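Local coordinates for protein M32 carboxypeptidase (Chitinophagaceae bacterium, PDB 7A03) that probably removes amino acids one at a time from the C-terminal end of peptides, as a metal-dependent carboxypeptidase of the M32 family, at residues Lys99-Ser104 / Thr147-Tyr152; Glu111-Ala116 / Ala137-Leu142. All blocks are in the same frame, centred on the assembly; numbering follows the deposited sequence.

Contact 1: residues Lys99-Ser104 / Thr147-Tyr152; sequences KKYPAS and TTVLGY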
loop_
_atom_site.group_PDB
_atom_site.type_symbol
_atom_site.label_atom_id
_atom_site.label_comp_id
_atom_site.label_asym_id
_atom_site.label_seq_id
_atom_site.Cartn_x
_atom_site.Cartn_y
_atom_site.Cartn_z
ATOM N N LYS A 99 4.267 0.957 -25.569
ATOM C CA LYS A 99 4.203 0.763 -27.010
ATOM C C LYS A 99 3.244 -0.351 -27.407
ATOM O O LYS A 99 2.897 -0.456 -28.588
ATOM C CB LYS A 99 5.607 0.542 -27.583
ATOM C CG LYS A 99 6.619 1.619 -27.165
ATOM C CD LYS A 99 6.351 2.957 -27.855
ATOM C CE LYS A 99 7.192 4.081 -27.240
ATOM N NZ LYS A 99 7.056 5.371 -27.979
ATOM N N LYS A 100 2.797 -1.170 -26.452
ATOM C CA LYS A 100 1.778 -2.167 -26.789
ATOM C C LYS A 100 0.406 -1.546 -27.102
ATOM O O LYS A 100 -0.362 -2.128 -27.877
ATOM C CB LYS A 100 1.657 -3.211 -25.674
ATOM C CG LYS A 100 2.757 -4.258 -25.689
ATOM C CD LYS A 100 2.743 -5.092 -24.409
ATOM C CE LYS A 100 4.020 -5.912 -24.265
ATOM N NZ LYS A 100 4.344 -6.195 -22.836
ATOM N N TYR A 101 0.071 -0.394 -26.522
ATOM C CA TYR A 101 -1.320 0.084 -26.549
ATOM C C TYR A 101 -1.627 0.833 -27.844
ATOM O O TYR A 101 -0.877 1.743 -28.220
ATOM C CB TYR A 101 -1.574 1.059 -25.417
ATOM C CG TYR A 101 -1.678 0.450 -24.045
ATOM C CD1 TYR A 101 -0.551 -0.037 -23.403
ATOM C CD2 TYR A 101 -2.900 0.391 -23.374
ATOM C CE1 TYR A 101 -0.636 -0.581 -22.139
ATOM C CE2 TYR A 101 -2.990 -0.146 -22.108
ATOM C CZ TYR A 101 -1.857 -0.634 -21.498
ATOM O OH TYR A 101 -1.944 -1.169 -20.236
ATOM N N PRO A 102 -2.745 0.538 -28.501
ATOM C CA PRO A 102 -3.206 1.404 -29.595
ATOM C C PRO A 102 -3.705 2.723 -29.032
ATOM O O PRO A 102 -4.280 2.783 -27.941
ATOM C CB PRO A 102 -4.364 0.613 -30.217
ATOM C CG PRO A 102 -4.310 -0.767 -29.583
ATOM C CD PRO A 102 -3.674 -0.576 -28.249
ATOM N N ALA A 103 -3.486 3.794 -29.803
ATOM C CA ALA A 103 -3.862 5.132 -29.356
ATOM C C ALA A 103 -5.357 5.231 -29.051
ATOM O O ALA A 103 -5.757 5.903 -28.086
ATOM C CB ALA A 103 -3.426 6.179 -30.391
ATOM N N SER A 104 -6.194 4.557 -29.850
ATOM C CA SER A 104 -7.637 4.613 -29.634
ATOM C C SER A 104 -8.019 4.024 -28.281
ATOM O O SER A 104 -8.878 4.574 -27.581
ATOM C CB SER A 104 -8.368 3.885 -30.759
ATOM O OG SER A 104 -7.976 2.530 -30.827
ATOM N N THR A 147 -6.538 -6.432 -21.213
ATOM C CA THR A 147 -5.890 -7.719 -20.967
ATOM C C THR A 147 -5.428 -8.348 -22.272
ATOM O O THR A 147 -4.329 -8.922 -22.345
ATOM C CB THR A 147 -6.781 -8.700 -20.192
ATOM O OG1 THR A 147 -7.801 -9.247 -21.049
ATOM C CG2 THR A 147 -7.410 -8.049 -18.976
ATOM N N THR A 148 -6.252 -8.250 -23.321
ATOM C CA THR A 148 -5.799 -8.822 -24.593
ATOM C C THR A 148 -4.625 -8.042 -25.192
ATOM O O THR A 148 -3.752 -8.634 -25.834
ATOM C CB THR A 148 -6.948 -8.990 -25.591
ATOM O OG1 THR A 148 -7.605 -7.735 -25.799
ATOM C CG2 THR A 148 -7.958 -10.004 -25.072
ATOM N N VAL A 149 -4.581 -6.724 -24.982
ATOM C CA VAL A 149 -3.459 -5.922 -25.477
ATOM C C VAL A 149 -2.165 -6.241 -24.723
ATOM O O VAL A 149 -1.086 -6.332 -25.321
ATOM C CB VAL A 149 -3.812 -4.423 -25.426
ATOM C CG1 VAL A 149 -2.555 -3.551 -25.470
ATOM C CG2 VAL A 149 -4.766 -4.068 -26.550
ATOM N N LEU A 150 -2.248 -6.407 -23.401
ATOM C CA LEU A 150 -1.052 -6.657 -22.600
ATOM C C LEU A 150 -0.529 -8.074 -22.779
ATOM O O LEU A 150 0.685 -8.297 -22.698
ATOM C CB LEU A 150 -1.349 -6.403 -21.121
ATOM C CG LEU A 150 -1.559 -4.949 -20.705
ATOM C CD1 LEU A 150 -2.262 -4.890 -19.356
ATOM C CD2 LEU A 150 -0.214 -4.268 -20.626
ATOM N N GLY A 151 -1.420 -9.031 -23.013
ATOM C CA GLY A 151 -1.072 -10.433 -23.069
ATOM C C GLY A 151 -1.023 -11.058 -21.686
ATOM O O GLY A 151 -0.889 -10.385 -20.666
ATOM N N TYR A 152 -1.121 -12.382 -21.661
ATOM C CA TYR A 152 -1.182 -13.099 -20.395
ATOM C C TYR A 152 -1.190 -14.590 -20.692
ATOM O O TYR A 152 -1.403 -15.028 -21.826
ATOM C CB TYR A 152 -2.454 -12.753 -19.613
ATOM C CG TYR A 152 -3.721 -13.071 -20.378
ATOM C CD1 TYR A 152 -4.291 -14.347 -20.332
ATOM C CD2 TYR A 152 -4.330 -12.110 -21.180
ATOM C CE1 TYR A 152 -5.428 -14.642 -21.040
ATOM C CE2 TYR A 152 -5.478 -12.400 -21.894
ATOM C CZ TYR A 152 -6.022 -13.668 -21.817
ATOM O OH TYR A 152 -7.162 -13.967 -22.521
#

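Contact 2: residues Glu111-Ala116 / Ala137-Leu142; sequences EATNQA and ARMVEL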
loop_
_atom_site.group_PDB
_atom_site.type_symbol
_atom_site.label_atom_id
_atom_site.label_comp_id
_atom_site.label_asym_id
_atom_site.label_seq_id
_atom_site.Cartn_x
_atom_site.Cartn_y
_atom_site.Cartn_z
ATOM N N GLU A 111 -11.307 8.507 -21.455
ATOM C CA GLU A 111 -12.682 9.006 -21.458
ATOM C C GLU A 111 -13.538 8.241 -20.453
ATOM O O GLU A 111 -14.304 8.836 -19.681
ATOM C CB GLU A 111 -13.282 8.877 -22.861
ATOM C CG GLU A 111 -12.542 9.624 -23.970
ATOM C CD GLU A 111 -12.896 9.110 -25.367
ATOM O OE1 GLU A 111 -13.830 8.287 -25.489
ATOM O OE2 GLU A 111 -12.234 9.519 -26.346
ATOM N N ALA A 112 -13.399 6.913 -20.439
ATOM C CA ALA A 112 -14.190 6.091 -19.532
ATOM C C ALA A 112 -13.809 6.331 -18.079
ATOM O O ALA A 112 -14.668 6.249 -17.195
ATOM C CB ALA A 112 -14.043 4.616 -19.898
ATOM N N THR A 113 -12.542 6.652 -17.808
ATOM C CA THR A 113 -12.160 6.988 -16.441
ATOM C C THR A 113 -12.788 8.308 -15.997
ATOM O O THR A 113 -13.276 8.418 -14.865
ATOM C CB THR A 113 -10.636 7.011 -16.301
ATOM O OG1 THR A 113 -10.087 5.771 -16.765
ATOM C CG2 THR A 113 -10.245 7.197 -14.840
ATOM N N ASN A 114 -12.794 9.320 -16.872
ATOM C CA ASN A 114 -13.493 10.563 -16.534
ATOM C C ASN A 114 -14.962 10.293 -16.209
ATOM O O ASN A 114 -15.504 10.771 -15.193
ATOM C CB ASN A 114 -13.393 11.548 -17.701
ATOM C CG ASN A 114 -11.982 12.040 -17.934
ATOM O OD1 ASN A 114 -11.114 11.915 -17.067
ATOM N ND2 ASN A 114 -11.743 12.613 -19.109
ATOM N N GLN A 115 -15.621 9.526 -17.079
ATOM C CA GLN A 115 -17.039 9.242 -16.889
ATOM C C GLN A 115 -17.278 8.468 -15.601
ATOM O O GLN A 115 -18.243 8.743 -14.879
ATOM C CB GLN A 115 -17.590 8.499 -18.105
ATOM C CG GLN A 115 -17.375 9.279 -19.394
ATOM C CD GLN A 115 -17.561 8.444 -20.648
ATOM O OE1 GLN A 115 -17.350 7.231 -20.645
ATOM N NE2 GLN A 115 -17.945 9.101 -21.738
ATOM N N ALA A 116 -16.392 7.517 -15.285
ATOM C CA ALA A 116 -16.533 6.738 -14.060
ATOM C C ALA A 116 -16.336 7.605 -12.825
ATOM O O ALA A 116 -17.017 7.412 -11.817
ATOM C CB ALA A 116 -15.559 5.557 -14.068
ATOM N N ALA A 137 -19.595 -0.684 -16.184
ATOM C CA ALA A 137 -19.669 -1.656 -17.271
ATOM C C ALA A 137 -18.732 -1.274 -18.413
ATOM O O ALA A 137 -18.020 -2.131 -18.958
ATOM C CB ALA A 137 -21.108 -1.745 -17.778
ATOM N N ARG A 138 -18.723 0.011 -18.780
ATOM C CA ARG A 138 -17.793 0.506 -19.796
ATOM C C ARG A 138 -16.338 0.275 -19.377
ATOM O O ARG A 138 -15.518 -0.228 -20.164
ATOM C CB ARG A 138 -18.074 1.989 -20.050
ATOM C CG ARG A 138 -17.110 2.694 -20.994
ATOM C CD ARG A 138 -17.009 2.004 -22.337
ATOM N NE ARG A 138 -16.332 2.860 -23.310
ATOM C CZ ARG A 138 -15.978 2.476 -24.532
ATOM N NH1 ARG A 138 -16.230 1.241 -24.943
ATOM N NH2 ARG A 138 -15.364 3.328 -25.342
ATOM N N MET A 139 -16.010 0.629 -18.129
ATOM C CA MET A 139 -14.663 0.420 -17.603
ATOM C C MET A 139 -14.246 -1.042 -17.710
ATOM O O MET A 139 -13.137 -1.354 -18.160
ATOM C CB MET A 139 -14.598 0.876 -16.146
ATOM C CG MET A 139 -13.222 0.695 -15.496
ATOM S SD MET A 139 -11.944 1.691 -16.302
ATOM C CE MET A 139 -12.391 3.315 -15.719
ATOM N N VAL A 140 -15.128 -1.958 -17.300
ATOM C CA VAL A 140 -14.796 -3.378 -17.311
ATOM C C VAL A 140 -14.563 -3.871 -18.736
ATOM O O VAL A 140 -13.636 -4.652 -18.993
ATOM C CB VAL A 140 -15.884 -4.191 -16.577
ATOM C CG1 VAL A 140 -15.716 -5.692 -16.827
ATOM C CG2 VAL A 140 -15.835 -3.894 -15.090
ATOM N N GLU A 141 -15.417 -3.449 -19.681
ATOM C CA GLU A 141 -15.209 -3.818 -21.080
ATOM C C GLU A 141 -13.828 -3.383 -21.562
ATOM O O GLU A 141 -13.088 -4.162 -22.190
ATOM C CB GLU A 141 -16.286 -3.177 -21.959
ATOM C CG GLU A 141 -17.712 -3.595 -21.653
ATOM C CD GLU A 141 -18.693 -3.155 -22.729
ATOM O OE1 GLU A 141 -18.295 -2.368 -23.619
ATOM O OE2 GLU A 141 -19.865 -3.590 -22.678
ATOM N N LEU A 142 -13.460 -2.134 -21.263
ATOM C CA LEU A 142 -12.163 -1.639 -21.713
ATOM C C LEU A 142 -11.019 -2.385 -21.033
ATOM O O LEU A 142 -9.980 -2.650 -21.653
ATOM C CB LEU A 142 -12.070 -0.126 -21.516
ATOM C CG LEU A 142 -12.939 0.679 -22.495
ATOM C CD1 LEU A 142 -12.944 2.165 -22.164
ATOM C CD2 LEU A 142 -12.452 0.448 -23.915
#

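Contact 1: residues Lys99-Ser104 / Thr147-Tyr152
Val149 and Leu150, on the last turn of helix 129-150, press against Lys100, Tyr101 and Pro102, the bend between helices 82-100 and 103-126, in an apolar contact at the protein surface. Pro102 takes the N-cap position of the second of these helices. Val149 is the central piece. Its CG1, anti to the backbone N (chi1 161°), lies over one face of the Tyr101 ring and approaches Lys100 O to 3.6 Å. The other methyl, CG2, meets Pro102 CD tip to tip at 4.0 Å, so the two branches of one valine meet successive residues of the bend. Leu150 comes at the far end of the tyrosine: its CD2 lies 3.6 Å from Tyr101 OH and 4.0 Å from CE1, obliquely to the ring. The extended chain of Lys100 runs past the helix end, with CD 4.2 Å from Leu150 O. Beyond that carbonyl, Gly151 leaves the helix with positive phi, while its N still bonds to Thr147 O. The Tyr101 hydroxyl is engaged outside the two segments, hydrogen-bonded to Glu146, one turn back on helix 129-150, and to Lys97 on helix 82-100. A leucine in place of Tyr101 would probably leave Glu146 and Lys97 without their shared hydroxyl and strip Val149 CG1 of the ring face it lies against. No hydrogen bond joins the two segments, so the contact between them rests on van der Waals packing, and the hydroxyl of Tyr101 adds a polar link to Glu146 of helix 129-150 from just outside it.

Contact 2: residues Glu111-Ala116 / Ala137-Leu142
Ala112 packs against Arg138 and Leu142 where helices 103-126 and 129-150, consecutive in the chain, lie side by side as an antiparallel helical hairpin. The axes of segments 111-116 and 137-142 approach to 9.4 Å, with 152° between their N-to-C directions, and Ala112 stands nearest Met139 in the backbone register. The methyl of Ala112 points at the partner helix and touches two residues one turn apart: Leu142 CD1 at 3.5 Å and Arg138 CG at 3.8 Å. That same leucine methyl also sits over one face of the Arg138 guanidinium, offset toward its rim, so the charged group is backed by hydrocarbon on this side. Next along, Thr113 meets the end of Met139, the two side chains passing at a slant. Its hydroxyl is already hydrogen-bonded to Ile109 O on its own helix, one turn earlier. Ala116, a turn beyond Ala112, offers another small methyl facing the partner, and Met139 CE reaches its CB at 4.2 Å. Phe416, from a loop, also touches Met139. The methionine leaves its helix with CG anti to the backbone N and then folds at chi2 (63°) and chi3 (73°), a hook that brings CE 3.5 Å from Thr113 OG1.

Overall arrangement
Both contacts join helix 129-150 to the chain preceding it, and their centres lie about 16 Å apart, on the same side of the chain's centre. The order of segments is 99-104, 111-116, 137-142 and 147-152, so contact 2 falls within the interval spanned by contact 1, as expected where an antiparallel hairpin is followed back to the turn before its first helix. Contact 2 pairs the bodies of helices 103-126 and 129-150 in a buried interface, whereas contact 1 lies at the surface, where the turn leading into helix 103-126 meets the last turn of helix 129-150. Together they mark two levels of one helical hairpin, its buried flank and its outer end, in a largely helical part of the M32 fold.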